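Local coordinates for tailspike protein (Acinetobacter phage vB_ApiP_P1, PDB 6E1R) that probably recognises and hydrolyses the capsular polysaccharide of Acinetobacter host cells, acting as the trimeric spike on the phage tail, at residues 114-119 / 140-145; 153-158 / 182-187; 317-322 / 349-354; 385-390 / 413-418; 454-459 / 548-553. One frame throughout, in Å; residues are numbered along the deposited sequence.

Contact 1: 114-119 / 140-145; sequences DFDLRV and FSRSIT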
# COMPACT_ATOMS: atom_id res chain seq x y z
N ASP A 114 -35.94 5.49 -5.75
CA ASP A 114 -36.42 4.57 -6.77
C ASP A 114 -36.64 5.22 -8.12
O ASP A 114 -36.89 4.51 -9.10
CB ASP A 114 -37.71 3.89 -6.29
CG ASP A 114 -38.69 4.87 -5.68
OD1 ASP A 114 -38.25 5.96 -5.24
OD2 ASP A 114 -39.90 4.54 -5.61
N PHE A 115 -36.57 6.55 -8.21
CA PHE A 115 -36.57 7.23 -9.50
C PHE A 115 -35.75 8.51 -9.37
O PHE A 115 -35.53 9.02 -8.27
CB PHE A 115 -37.99 7.52 -10.00
CG PHE A 115 -38.68 8.65 -9.27
CD1 PHE A 115 -39.34 8.41 -8.08
CD2 PHE A 115 -38.68 9.93 -9.80
CE1 PHE A 115 -39.98 9.44 -7.41
CE2 PHE A 115 -39.32 10.96 -9.14
CZ PHE A 115 -39.97 10.72 -7.94
N ASP A 116 -35.30 9.02 -10.51
CA ASP A 116 -34.40 10.17 -10.51
C ASP A 116 -35.13 11.40 -9.99
O ASP A 116 -36.21 11.75 -10.47
CB ASP A 116 -33.84 10.42 -11.91
CG ASP A 116 -32.99 9.27 -12.41
OD1 ASP A 116 -32.45 8.52 -11.57
OD2 ASP A 116 -32.85 9.13 -13.64
N LEU A 117 -34.52 12.07 -9.02
CA LEU A 117 -35.11 13.24 -8.38
C LEU A 117 -34.52 14.52 -8.95
O LEU A 117 -33.38 14.56 -9.42
CB LEU A 117 -34.89 13.20 -6.87
CG LEU A 117 -35.45 11.97 -6.15
CD1 LEU A 117 -35.24 12.09 -4.65
CD2 LEU A 117 -36.92 11.79 -6.47
N ARG A 118 -35.33 15.58 -8.91
CA ARG A 118 -34.91 16.92 -9.31
C ARG A 118 -35.32 17.88 -8.20
O ARG A 118 -36.50 17.94 -7.83
CB ARG A 118 -35.55 17.32 -10.64
CG ARG A 118 -35.23 16.37 -11.78
CD ARG A 118 -35.85 16.83 -13.09
NE ARG A 118 -35.17 18.00 -13.64
CZ ARG A 118 -34.08 17.94 -14.40
NH1 ARG A 118 -33.54 16.76 -14.68
NH2 ARG A 118 -33.53 19.05 -14.86
N VAL A 119 -34.35 18.63 -7.68
CA VAL A 119 -34.56 19.46 -6.49
C VAL A 119 -34.08 20.88 -6.78
O VAL A 119 -33.08 21.08 -7.47
CB VAL A 119 -33.83 18.88 -5.25
CG1 VAL A 119 -34.42 17.52 -4.88
CG2 VAL A 119 -32.34 18.76 -5.51
N PHE A 140 -25.63 5.51 -15.65
CA PHE A 140 -27.07 5.31 -15.58
C PHE A 140 -27.53 4.94 -14.17
O PHE A 140 -28.60 4.35 -14.02
CB PHE A 140 -27.51 4.23 -16.57
CG PHE A 140 -27.58 4.72 -18.00
CD1 PHE A 140 -27.76 3.82 -19.04
CD2 PHE A 140 -27.46 6.07 -18.29
CE1 PHE A 140 -27.82 4.27 -20.35
CE2 PHE A 140 -27.53 6.51 -19.60
CZ PHE A 140 -27.71 5.61 -20.63
N SER A 141 -26.76 5.29 -13.15
CA SER A 141 -27.18 5.05 -11.78
C SER A 141 -28.30 6.01 -11.40
O SER A 141 -28.59 6.99 -12.09
CB SER A 141 -25.99 5.19 -10.82
OG SER A 141 -25.42 6.48 -10.91
N ARG A 142 -28.95 5.71 -10.27
CA ARG A 142 -30.00 6.57 -9.74
C ARG A 142 -29.44 7.97 -9.47
O ARG A 142 -28.50 8.12 -8.68
CB ARG A 142 -30.58 5.96 -8.47
CG ARG A 142 -31.68 6.77 -7.83
CD ARG A 142 -32.94 6.79 -8.68
NE ARG A 142 -33.44 5.45 -8.98
CZ ARG A 142 -33.54 4.95 -10.21
NH1 ARG A 142 -33.18 5.67 -11.26
NH2 ARG A 142 -34.01 3.72 -10.38
N SER A 143 -30.01 8.97 -10.11
CA SER A 143 -29.45 10.32 -10.12
C SER A 143 -30.32 11.29 -9.35
O SER A 143 -31.54 11.12 -9.23
CB SER A 143 -29.26 10.82 -11.56
OG SER A 143 -30.51 11.10 -12.16
N ILE A 144 -29.68 12.33 -8.81
CA ILE A 144 -30.35 13.46 -8.18
C ILE A 144 -29.80 14.73 -8.84
O ILE A 144 -28.60 15.00 -8.74
CB ILE A 144 -30.12 13.50 -6.66
CG1 ILE A 144 -30.63 12.22 -6.00
CG2 ILE A 144 -30.81 14.72 -6.06
CD1 ILE A 144 -30.57 12.25 -4.49
N THR A 145 -30.67 15.49 -9.49
CA THR A 145 -30.29 16.68 -10.23
C THR A 145 -30.70 17.93 -9.47
O THR A 145 -31.81 18.00 -8.93
CB THR A 145 -30.92 16.68 -11.63
OG1 THR A 145 -30.60 15.46 -12.30
CG2 THR A 145 -30.39 17.85 -12.45
O HOH W 1 -32.25 13.46 -11.49
O HOH W 2 -30.50 15.58 -15.40
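Leu117 pairs with Ile144 and Arg118 with Thr145 in parallel register, where two successive coils of the tailspike's parallel beta-helix lie edge to edge. The short axes of 117-119 and 142-145 run 4.7 Å apart at an angle of 14°. Three backbone bonds hold the pairing: Leu117 N to Ser143 O, Thr145 N to Leu117 O (2.9 Å) and Val119 N to Thr145 O.

Charge takes over just before the first strand. Asp116 OD1 accepts two donors from opposite faces of its carboxylate plane: Ser143 N at 2.9 Å, in an almost straight bond (179°), and Arg142 NH1 at 3.0 Å, in a salt bridge. Because the Arg142 chain bends at both chi2 and chi3, its guanidinium folds back over Phe115 CA and meets OD1 near its own plane, with the two flat groups 58° apart. Asp134 takes NH2 and Val113 O takes NE, which fixes the rotation of the group.

Apolar contact is looser: Leu117 CB lies 4.4 Å from Ile144 CG2, on the side where Leu117 packs against helix 94-106. On the other side, water 1 donates to Leu117 O and also bonds Ser143 OG (3.0 Å) and Thr145 OG1 (2.7 Å).

Contact 2: 153-158 / 182-187; sequences FTVKAG and FRSTSN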
# COMPACT_ATOMS: atom_id res chain seq x y z
N PHE A 153 -27.28 18.50 -0.98
CA PHE A 153 -27.31 18.24 0.45
C PHE A 153 -26.50 19.31 1.17
O PHE A 153 -25.46 19.76 0.67
CB PHE A 153 -26.76 16.85 0.79
CG PHE A 153 -27.69 15.73 0.41
CD1 PHE A 153 -28.76 15.39 1.22
CD2 PHE A 153 -27.48 15.00 -0.75
CE1 PHE A 153 -29.61 14.36 0.88
CE2 PHE A 153 -28.33 13.97 -1.10
CZ PHE A 153 -29.40 13.65 -0.28
N THR A 154 -26.97 19.71 2.35
CA THR A 154 -26.32 20.72 3.17
C THR A 154 -25.83 20.07 4.46
O THR A 154 -26.64 19.57 5.25
CB THR A 154 -27.27 21.88 3.47
OG1 THR A 154 -27.48 22.64 2.28
CG2 THR A 154 -26.68 22.77 4.55
N VAL A 155 -24.52 20.07 4.66
CA VAL A 155 -23.92 19.51 5.86
C VAL A 155 -24.14 20.47 7.02
O VAL A 155 -23.85 21.67 6.91
CB VAL A 155 -22.43 19.22 5.65
CG1 VAL A 155 -21.83 18.60 6.89
CG2 VAL A 155 -22.24 18.31 4.45
N LYS A 156 -24.65 19.95 8.13
CA LYS A 156 -24.95 20.78 9.29
C LYS A 156 -23.67 21.20 10.00
O LYS A 156 -22.60 20.61 9.83
CB LYS A 156 -25.87 20.04 10.25
CG LYS A 156 -27.21 19.63 9.66
CD LYS A 156 -28.00 18.78 10.64
CE LYS A 156 -29.37 18.43 10.09
NZ LYS A 156 -30.16 17.64 11.08
N ALA A 157 -23.79 22.25 10.82
CA ALA A 157 -22.64 22.78 11.53
C ALA A 157 -22.16 21.81 12.60
O ALA A 157 -22.93 21.03 13.16
CB ALA A 157 -22.99 24.13 12.16
N GLY A 158 -20.86 21.87 12.88
CA GLY A 158 -20.30 21.01 13.91
C GLY A 158 -20.24 19.57 13.46
O GLY A 158 -19.71 19.25 12.39
N PHE A 182 -22.70 18.53 -2.17
CA PHE A 182 -22.61 18.79 -0.74
C PHE A 182 -21.95 20.13 -0.49
O PHE A 182 -21.03 20.53 -1.22
CB PHE A 182 -21.81 17.69 -0.02
CG PHE A 182 -22.43 16.33 -0.12
CD1 PHE A 182 -22.11 15.47 -1.16
CD2 PHE A 182 -23.33 15.90 0.84
CE1 PHE A 182 -22.68 14.22 -1.25
CE2 PHE A 182 -23.90 14.64 0.76
CZ PHE A 182 -23.58 13.80 -0.28
N ARG A 183 -22.42 20.83 0.55
CA ARG A 183 -21.78 22.05 1.02
C ARG A 183 -21.98 22.13 2.53
O ARG A 183 -22.97 21.62 3.06
CB ARG A 183 -22.34 23.30 0.34
CG ARG A 183 -21.37 24.47 0.33
CD ARG A 183 -21.94 25.67 -0.42
NE ARG A 183 -22.06 25.41 -1.85
CZ ARG A 183 -21.11 25.66 -2.74
NH1 ARG A 183 -19.95 26.17 -2.34
NH2 ARG A 183 -21.31 25.40 -4.02
N SER A 184 -21.03 22.78 3.20
CA SER A 184 -21.03 22.85 4.66
C SER A 184 -21.43 24.24 5.13
O SER A 184 -20.99 25.25 4.57
CB SER A 184 -19.65 22.49 5.22
OG SER A 184 -19.36 21.12 5.03
N THR A 185 -22.28 24.28 6.15
CA THR A 185 -22.62 25.53 6.82
C THR A 185 -21.67 25.73 8.00
O THR A 185 -21.57 24.87 8.87
CB THR A 185 -24.08 25.51 7.30
OG1 THR A 185 -24.32 24.33 8.07
CG2 THR A 185 -25.03 25.56 6.11
N SER A 186 -20.98 26.87 8.01
CA SER A 186 -20.01 27.19 9.06
C SER A 186 -18.95 26.10 9.20
O SER A 186 -18.58 25.71 10.30
CB SER A 186 -20.71 27.44 10.40
OG SER A 186 -19.78 27.84 11.39
N ASN A 187 -18.45 25.62 8.06
CA ASN A 187 -17.44 24.56 8.01
C ASN A 187 -17.90 23.30 8.74
O ASN A 187 -17.13 22.67 9.47
CB ASN A 187 -16.10 25.05 8.56
CG ASN A 187 -15.55 26.23 7.78
OD1 ASN A 187 -15.45 27.34 8.29
ND2 ASN A 187 -15.17 25.98 6.53
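On adjacent coils of the parallel beta-helix, Phe153 and Phe182 form a neighbouring aromatic pair. The two side chains lie side by side and point the same way. Their planes are 18° apart, yet the centroids stand 5.6 Å from each other, so the rings are slid until they barely overlap. The closest approach therefore comes from Phe153 CB, 3.6 Å from Phe182 CD2. Val155 adds CG2 beside the same ring on this interior side, where Phe182 also meets Leu190 and, edge-to-face, Phe166.

Backbone bonds set the parallel register: Arg183 N gives to Phe153 O, and Val155 N to Arg183 O at 2.7 Å. Beyond the strands the pairing ends in a double grip. Val155 O accepts both Thr185 N (3.1 Å, 170° at the hydrogen) and Thr185 OG1 (2.9 Å), the hydroxyl arriving in the carbonyl plane on a lone pair. The torsion chi1 of 52° puts OG1 between the backbone N and carbonyl carbon of Thr185, turned to that acceptor, and leaves CG2 to meet Thr154 CG2 at 3.6 Å.

On the outward side, the Arg183 guanidinium turns from the contact to a salt bridge with Asp209. The contact thus divides its chemistry: aromatic and aliphatic groups fill the interior, while one carbonyl with two donors ties the coils together where regular pairing stops.

Contact 3: 317-322 / 349-354; sequences VIKTLG and KNTMAN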
# COMPACT_ATOMS: atom_id res chain seq x y z
N VAL A 317 1.26 18.40 -10.72
CA VAL A 317 0.38 17.32 -10.29
C VAL A 317 -0.13 17.58 -8.88
O VAL A 317 -1.33 17.49 -8.61
CB VAL A 317 1.10 15.96 -10.39
CG1 VAL A 317 0.26 14.87 -9.75
CG2 VAL A 317 1.41 15.63 -11.84
N ILE A 318 0.77 17.92 -7.96
CA ILE A 318 0.40 18.26 -6.60
C ILE A 318 1.22 19.47 -6.17
O ILE A 318 2.41 19.57 -6.48
CB ILE A 318 0.62 17.06 -5.64
CG1 ILE A 318 0.16 17.42 -4.22
CG2 ILE A 318 2.07 16.61 -5.65
CD1 ILE A 318 0.01 16.22 -3.31
N LYS A 319 0.56 20.40 -5.48
CA LYS A 319 1.19 21.64 -5.03
C LYS A 319 0.80 21.87 -3.58
O LYS A 319 -0.37 22.13 -3.27
CB LYS A 319 0.76 22.83 -5.90
CG LYS A 319 1.35 24.16 -5.46
CD LYS A 319 0.92 25.28 -6.39
CE LYS A 319 1.53 26.61 -5.97
NZ LYS A 319 1.21 27.70 -6.93
N THR A 320 1.78 21.78 -2.68
CA THR A 320 1.54 21.97 -1.26
C THR A 320 1.72 23.44 -0.88
O THR A 320 2.56 24.15 -1.44
CB THR A 320 2.48 21.11 -0.43
OG1 THR A 320 3.83 21.28 -0.89
CG2 THR A 320 2.09 19.64 -0.53
N LEU A 321 0.91 23.88 0.08
CA LEU A 321 0.91 25.26 0.55
C LEU A 321 0.94 25.29 2.07
O LEU A 321 0.82 24.25 2.73
CB LEU A 321 -0.32 26.02 0.03
CG LEU A 321 -0.40 26.31 -1.47
CD1 LEU A 321 -1.79 26.76 -1.85
CD2 LEU A 321 0.63 27.36 -1.84
N GLY A 322 1.08 26.48 2.62
CA GLY A 322 1.02 26.70 4.05
C GLY A 322 2.36 27.16 4.61
O GLY A 322 3.28 27.55 3.88
N LYS A 349 5.22 20.37 -6.79
CA LYS A 349 5.58 21.77 -6.61
C LYS A 349 5.54 22.10 -5.13
O LYS A 349 4.51 21.91 -4.47
CB LYS A 349 4.63 22.69 -7.38
CG LYS A 349 4.80 24.16 -7.06
CD LYS A 349 6.22 24.64 -7.34
CE LYS A 349 6.40 26.10 -6.92
NZ LYS A 349 7.80 26.57 -7.10
N ASN A 350 6.65 22.60 -4.61
CA ASN A 350 6.77 22.98 -3.21
C ASN A 350 6.74 24.50 -3.09
O ASN A 350 7.36 25.20 -3.89
CB ASN A 350 8.07 22.44 -2.61
CG ASN A 350 8.05 20.94 -2.42
OD1 ASN A 350 7.17 20.25 -2.94
ND2 ASN A 350 9.03 20.42 -1.69
N THR A 351 6.00 24.99 -2.10
CA THR A 351 6.05 26.40 -1.73
C THR A 351 6.77 26.63 -0.42
O THR A 351 7.09 27.79 -0.10
CB THR A 351 4.63 26.98 -1.65
OG1 THR A 351 3.86 26.25 -0.69
CG2 THR A 351 3.96 26.89 -3.01
N MSE A 352 7.04 25.58 0.35
CA MSE A 352 7.88 25.67 1.54
C MSE A 352 9.28 25.18 1.20
O MSE A 352 9.47 24.41 0.26
CB MSE A 352 7.31 24.83 2.68
CG MSE A 352 5.81 24.91 2.89
SE MSE A 352 5.24 23.38 3.94
CE MSE A 352 3.47 23.98 4.46
N ALA A 353 10.26 25.60 1.99
CA ALA A 353 11.61 25.08 1.82
C ALA A 353 11.70 23.66 2.37
O ALA A 353 11.03 23.32 3.35
CB ALA A 353 12.62 25.98 2.52
N ASN A 354 12.51 22.83 1.71
CA ASN A 354 12.88 21.49 2.17
C ASN A 354 11.73 20.49 2.12
O ASN A 354 11.95 19.32 1.79
CB ASN A 354 13.45 21.56 3.59
CG ASN A 354 14.60 22.53 3.71
OD1 ASN A 354 15.48 22.57 2.85
ND2 ASN A 354 14.60 23.33 4.77
O HOH W 3 5.88 22.83 0.11
O HOH W 4 4.15 19.59 -3.10
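Lys349 O is gripped twice, by Thr320 N across the contact at 3.3 Å and by water 4, which donates to it at 2.7 Å. The same water bonds Thr320 OG1 (2.8 Å), and water 3 links that hydroxyl to Met352 N, from which the water accepts. Thr320 OG1 is thus the junction of two water bridges, both reaching the 349-354 segment. Lys349 N completes the backbone pairing with a nearly straight bond (172°) to Ile318 O.

Further along the chain, direct side-chain bonding replaces strand pairing. Thr351 OG1 donates to Thr320 O at 2.6 Å, meeting the carbonyl at a C=O...O angle of 133° and tilted from its plane. With OG1 between the backbone N and carbonyl carbon (chi1 59°), the methyl CG2 of Thr351 is left to pack against Leu321 CD2 at 3.6 Å. The extended Lys319 chain crosses this threonine at about a right angle, its CE 3.8 Å from Thr351 CG2.

Lys319 and Lys349 lie side by side, pointing the same way, their CG atoms 3.8 Å apart. The bend of Lys349 at chi2 then separates the ends, NZ to NZ 6.7 Å, and takes the Lys349 ammonium to Glu373 and Ser374 O. Met352, present as selenomethionine, turns its CE toward Leu321 O and Gly322.

Like residues aligned on adjacent coils, with parallel strands giving way to a turn at the same level, are typical of a parallel beta-helix, here between strands 316-320 and 346-350.

Contact 4: 385-390 / 413-418; sequences IENSIA and FNADSR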
# COMPACT_ATOMS: atom_id res chain seq x y z
N ILE A 385 14.36 14.76 -2.97
CA ILE A 385 14.13 13.38 -3.38
C ILE A 385 14.53 12.49 -2.22
O ILE A 385 15.72 12.29 -1.95
CB ILE A 385 14.90 13.03 -4.66
CG1 ILE A 385 14.48 13.96 -5.80
CG2 ILE A 385 14.68 11.58 -5.04
CD1 ILE A 385 13.00 13.96 -6.07
N GLU A 386 13.54 11.95 -1.51
CA GLU A 386 13.83 11.01 -0.43
C GLU A 386 14.28 9.66 -0.98
O GLU A 386 15.13 9.00 -0.37
CB GLU A 386 12.62 10.85 0.47
CG GLU A 386 12.88 10.01 1.72
CD GLU A 386 13.86 10.68 2.67
OE1 GLU A 386 13.91 11.92 2.70
OE2 GLU A 386 14.58 9.95 3.39
N ASN A 387 13.73 9.24 -2.12
CA ASN A 387 14.14 8.01 -2.77
C ASN A 387 13.56 7.98 -4.18
O ASN A 387 12.47 8.50 -4.43
CB ASN A 387 13.68 6.77 -1.99
CG ASN A 387 14.55 5.56 -2.25
OD1 ASN A 387 14.10 4.59 -2.86
ND2 ASN A 387 15.80 5.62 -1.82
N SER A 388 14.32 7.38 -5.10
CA SER A 388 13.90 7.27 -6.50
C SER A 388 14.49 5.97 -7.04
O SER A 388 15.66 5.92 -7.43
CB SER A 388 14.37 8.47 -7.31
OG SER A 388 14.29 8.21 -8.70
N ILE A 389 13.67 4.91 -7.05
CA ILE A 389 14.13 3.57 -7.39
C ILE A 389 13.22 2.96 -8.45
O ILE A 389 11.99 3.13 -8.40
CB ILE A 389 14.19 2.66 -6.14
CG1 ILE A 389 12.90 2.77 -5.33
CG2 ILE A 389 15.41 3.01 -5.30
CD1 ILE A 389 12.85 1.85 -4.13
N ALA A 390 13.83 2.26 -9.41
CA ALA A 390 13.12 1.47 -10.41
C ALA A 390 12.14 2.30 -11.23
O ALA A 390 11.14 1.79 -11.73
CB ALA A 390 12.40 0.28 -9.76
N PHE A 413 21.15 10.08 -8.95
CA PHE A 413 21.14 9.70 -7.55
C PHE A 413 19.79 9.11 -7.17
O PHE A 413 18.74 9.61 -7.58
CB PHE A 413 21.45 10.91 -6.66
CG PHE A 413 22.74 11.59 -7.00
CD1 PHE A 413 23.94 11.12 -6.50
CD2 PHE A 413 22.75 12.71 -7.81
CE1 PHE A 413 25.13 11.74 -6.82
CE2 PHE A 413 23.94 13.34 -8.13
CZ PHE A 413 25.13 12.86 -7.63
N ASN A 414 19.82 8.03 -6.38
CA ASN A 414 18.58 7.47 -5.86
C ASN A 414 17.98 8.36 -4.78
O ASN A 414 16.75 8.43 -4.65
CB ASN A 414 18.81 6.06 -5.32
CG ASN A 414 19.25 5.08 -6.39
OD1 ASN A 414 20.43 4.80 -6.55
ND2 ASN A 414 18.28 4.56 -7.13
N ALA A 415 18.83 9.04 -4.02
CA ALA A 415 18.38 9.90 -2.93
C ALA A 415 19.46 10.93 -2.67
O ALA A 415 20.58 10.84 -3.18
CB ALA A 415 18.06 9.09 -1.67
N ASP A 416 19.12 11.92 -1.84
CA ASP A 416 20.09 12.95 -1.50
C ASP A 416 21.12 12.42 -0.51
O ASP A 416 22.33 12.59 -0.71
CB ASP A 416 19.38 14.18 -0.94
CG ASP A 416 20.35 15.27 -0.53
OD1 ASP A 416 21.10 15.76 -1.41
OD2 ASP A 416 20.37 15.64 0.66
N SER A 417 20.67 11.77 0.56
CA SER A 417 21.58 11.32 1.60
C SER A 417 20.98 10.13 2.34
O SER A 417 19.75 9.99 2.43
CB SER A 417 21.90 12.44 2.59
OG SER A 417 20.76 12.84 3.32
N ARG A 418 21.86 9.28 2.85
CA ARG A 418 21.50 8.16 3.70
C ARG A 418 22.59 7.99 4.75
O ARG A 418 23.78 8.12 4.44
CB ARG A 418 21.35 6.86 2.90
CG ARG A 418 20.05 6.73 2.13
CD ARG A 418 18.84 6.69 3.05
NE ARG A 418 17.63 6.29 2.34
CZ ARG A 418 16.88 7.12 1.62
NH1 ARG A 418 17.21 8.40 1.52
NH2 ARG A 418 15.79 6.67 1.01
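Arg418 bends at chi2 (-63°) after a first torsion that sets CG anti to its carbonyl carbon, and this curl swings the guanidinium back to Glu386 O. It grips that single oxygen end-on, with NH1 at 2.9 Å and NH2 at 2.8 Å; the oxygen lies only 6° out of the guanidinium plane. NH1 gives a further bond to Ser417 O (3.1 Å), so the arginine ties its own strand to the corner at Glu386. The Glu386 carboxylate adds charge alone: OE2 stands 3.6 Å from Arg418 NH1, well out of the guanidinium plane, and no N-H points at it.

A second side chain works farther along. Asn414 ND2 donates to Ser388 O at 3.0 Å, tilted 28° from the carbonyl plane, and also rests on Ile389 CG2. Its OD1 is taken by Arg405 and by Asn419 N of the second subunit. Asp416 N to Ile385 O, at 3.4 Å, is a weak backbone bond.

The segment 413-418 leaves the beta-helix coils for the trimer interface: Ala415, Ser417 and Arg418 pair in parallel with a strand of the second subunit, and Ser417 OG bonds Arg405 of the third. A guanidinium buried here is met by two backbone carbonyls and a nearby carboxylate, which would be expected to favour its positive charge; between 385-390 and 413-418, side-chain bonds carry most of the polar contact.

Contact 5: 454-459 / 548-553; sequences LSHPSI and TGNVQA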
# COMPACT_ATOMS: atom_id res chain seq x y z
N LEU A 454 41.44 20.32 13.59
CA LEU A 454 41.65 18.89 13.71
C LEU A 454 41.13 18.40 15.05
O LEU A 454 41.28 19.08 16.07
CB LEU A 454 43.13 18.54 13.56
CG LEU A 454 43.80 19.03 12.27
CD1 LEU A 454 45.26 18.62 12.22
CD2 LEU A 454 43.05 18.52 11.05
N SER A 455 40.52 17.22 15.04
CA SER A 455 39.97 16.63 16.26
C SER A 455 39.70 15.16 16.02
O SER A 455 39.64 14.69 14.88
CB SER A 455 38.69 17.35 16.71
OG SER A 455 37.69 17.28 15.71
N HIS A 456 39.54 14.43 17.12
CA HIS A 456 39.12 13.04 17.02
C HIS A 456 37.67 12.99 16.58
O HIS A 456 36.83 13.70 17.13
CB HIS A 456 39.30 12.33 18.37
CG HIS A 456 39.23 10.84 18.29
ND1 HIS A 456 38.04 10.16 18.11
CD2 HIS A 456 40.19 9.90 18.38
CE1 HIS A 456 38.28 8.86 18.08
NE2 HIS A 456 39.58 8.67 18.25
N PRO A 457 37.32 12.16 15.58
CA PRO A 457 35.95 12.19 15.05
C PRO A 457 34.94 11.41 15.86
O PRO A 457 33.73 11.62 15.67
CB PRO A 457 36.11 11.59 13.64
CG PRO A 457 37.43 10.84 13.66
CD PRO A 457 38.15 11.12 14.95
N SER A 458 35.37 10.53 16.76
CA SER A 458 34.45 9.72 17.56
C SER A 458 34.43 10.09 19.03
O SER A 458 33.36 10.08 19.64
CB SER A 458 34.82 8.24 17.42
OG SER A 458 35.14 7.91 16.08
N ILE A 459 35.57 10.42 19.61
CA ILE A 459 35.69 10.72 21.03
C ILE A 459 36.02 12.20 21.18
O ILE A 459 37.01 12.68 20.61
CB ILE A 459 36.76 9.84 21.71
CG1 ILE A 459 36.57 8.38 21.30
CG2 ILE A 459 36.69 9.99 23.22
CD1 ILE A 459 37.70 7.48 21.74
N THR A 548 42.10 10.66 6.78
CA THR A 548 42.02 9.21 6.95
C THR A 548 42.45 8.88 8.37
O THR A 548 43.41 9.45 8.88
CB THR A 548 42.91 8.47 5.94
OG1 THR A 548 42.58 8.88 4.61
CG2 THR A 548 42.73 6.97 6.06
N GLY A 549 41.74 7.95 8.99
CA GLY A 549 42.09 7.53 10.34
C GLY A 549 41.31 8.26 11.41
O GLY A 549 40.18 8.69 11.19
N ASN A 550 41.91 8.40 12.59
CA ASN A 550 41.25 9.03 13.74
C ASN A 550 41.44 10.54 13.75
O ASN A 550 41.88 11.12 14.75
CB ASN A 550 41.76 8.41 15.03
CG ASN A 550 41.39 6.94 15.15
OD1 ASN A 550 42.25 6.09 15.35
ND2 ASN A 550 40.10 6.65 15.04
N VAL A 551 41.09 11.21 12.65
CA VAL A 551 41.19 12.67 12.58
C VAL A 551 40.16 13.18 11.58
O VAL A 551 39.86 12.52 10.58
CB VAL A 551 42.62 13.12 12.21
CG1 VAL A 551 42.96 12.75 10.77
CG2 VAL A 551 42.79 14.62 12.45
N GLN A 552 39.62 14.36 11.86
CA GLN A 552 38.67 15.03 10.98
C GLN A 552 39.04 16.50 10.89
O GLN A 552 39.50 17.10 11.86
CB GLN A 552 37.23 14.87 11.49
CG GLN A 552 37.00 15.46 12.88
CD GLN A 552 35.54 15.44 13.29
OE1 GLN A 552 34.66 15.09 12.50
NE2 GLN A 552 35.28 15.81 14.54
N ALA A 553 38.83 17.08 9.71
CA ALA A 553 39.11 18.50 9.46
C ALA A 553 37.78 19.23 9.35
O ALA A 553 37.02 19.02 8.39
CB ALA A 553 39.95 18.67 8.20
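Asn550, the centre of an inverse gamma turn closed by a weak bond from Val551 N to Gly549 O, lies alongside His456, its amide plane only 9° from the imidazole plane. The two groups point the same way, Asn550 ND2 standing 3.8 Å from His456 NE2. This turn joins the two antiparallel sheets of the C-terminal domain: strand 539-548 belongs to one, and 552-553 forms an edge of the other beside 448-455.

The strand pairing that follows is short. Ser455 and Gln552 make a hydrogen-bonded antiparallel pair, with Gln552 N to Ser455 O at 3.0 Å and only a weak return bond from Ser455 N to Gln552 O. Leu454 and Ala553 form the adjacent non-hydrogen-bonded pair, and Leu454 CD2 packs on Ala553 CB at 4.2 Å. Leu454 CB meets Val551 CG2 at 4.1 Å, on the side where both residues reach Leu468 of the facing sheet.

Beyond Ser455 the chain kinks, and Pro457 is laid over the turn, with CD 3.5 Å from Asn550 C. Its CB also approaches Gln552 CD. The third subunit adds partners: its Asn471 bonds Asn550 OD1, and its Tyr431 packs on Pro457 and Gln552.

Two further bonds set side-chain orientations. Ser458 N donates to His456 ND1, which would help to fix the rotation of the ring beside Asn550. The Gln552 chain leaves with CG between backbone N and carbonyl carbon (chi1 61°), runs on extended, and ends with NE2 donating to Ser455 OG at 3.1 Å, with 154° at the hydrogen.

How the contacts relate
Contacts 1, 2 and 3 join neighbouring coils of one beta-helix, whereas contact 5 closes an antiparallel sheet in the C-terminal domain, about 75 Å from contact 1 between centres. Strands 142-146 and 151-155 follow each other in the chain, so contacts 1 and 2 sample different faces of the same region. Contacts 1 and 4 are the more buried; 2, 3 and 5 are only partly so. A carboxylate bridges coils in contact 1, a slid-apart phenylalanine pair marks contact 2, and waters mediate contact 3. Contacts 2 and 3 touch no other subunit, while contact 4 meets both and shares the third with contact 5; there asparagine side chains reach across to the neighbours.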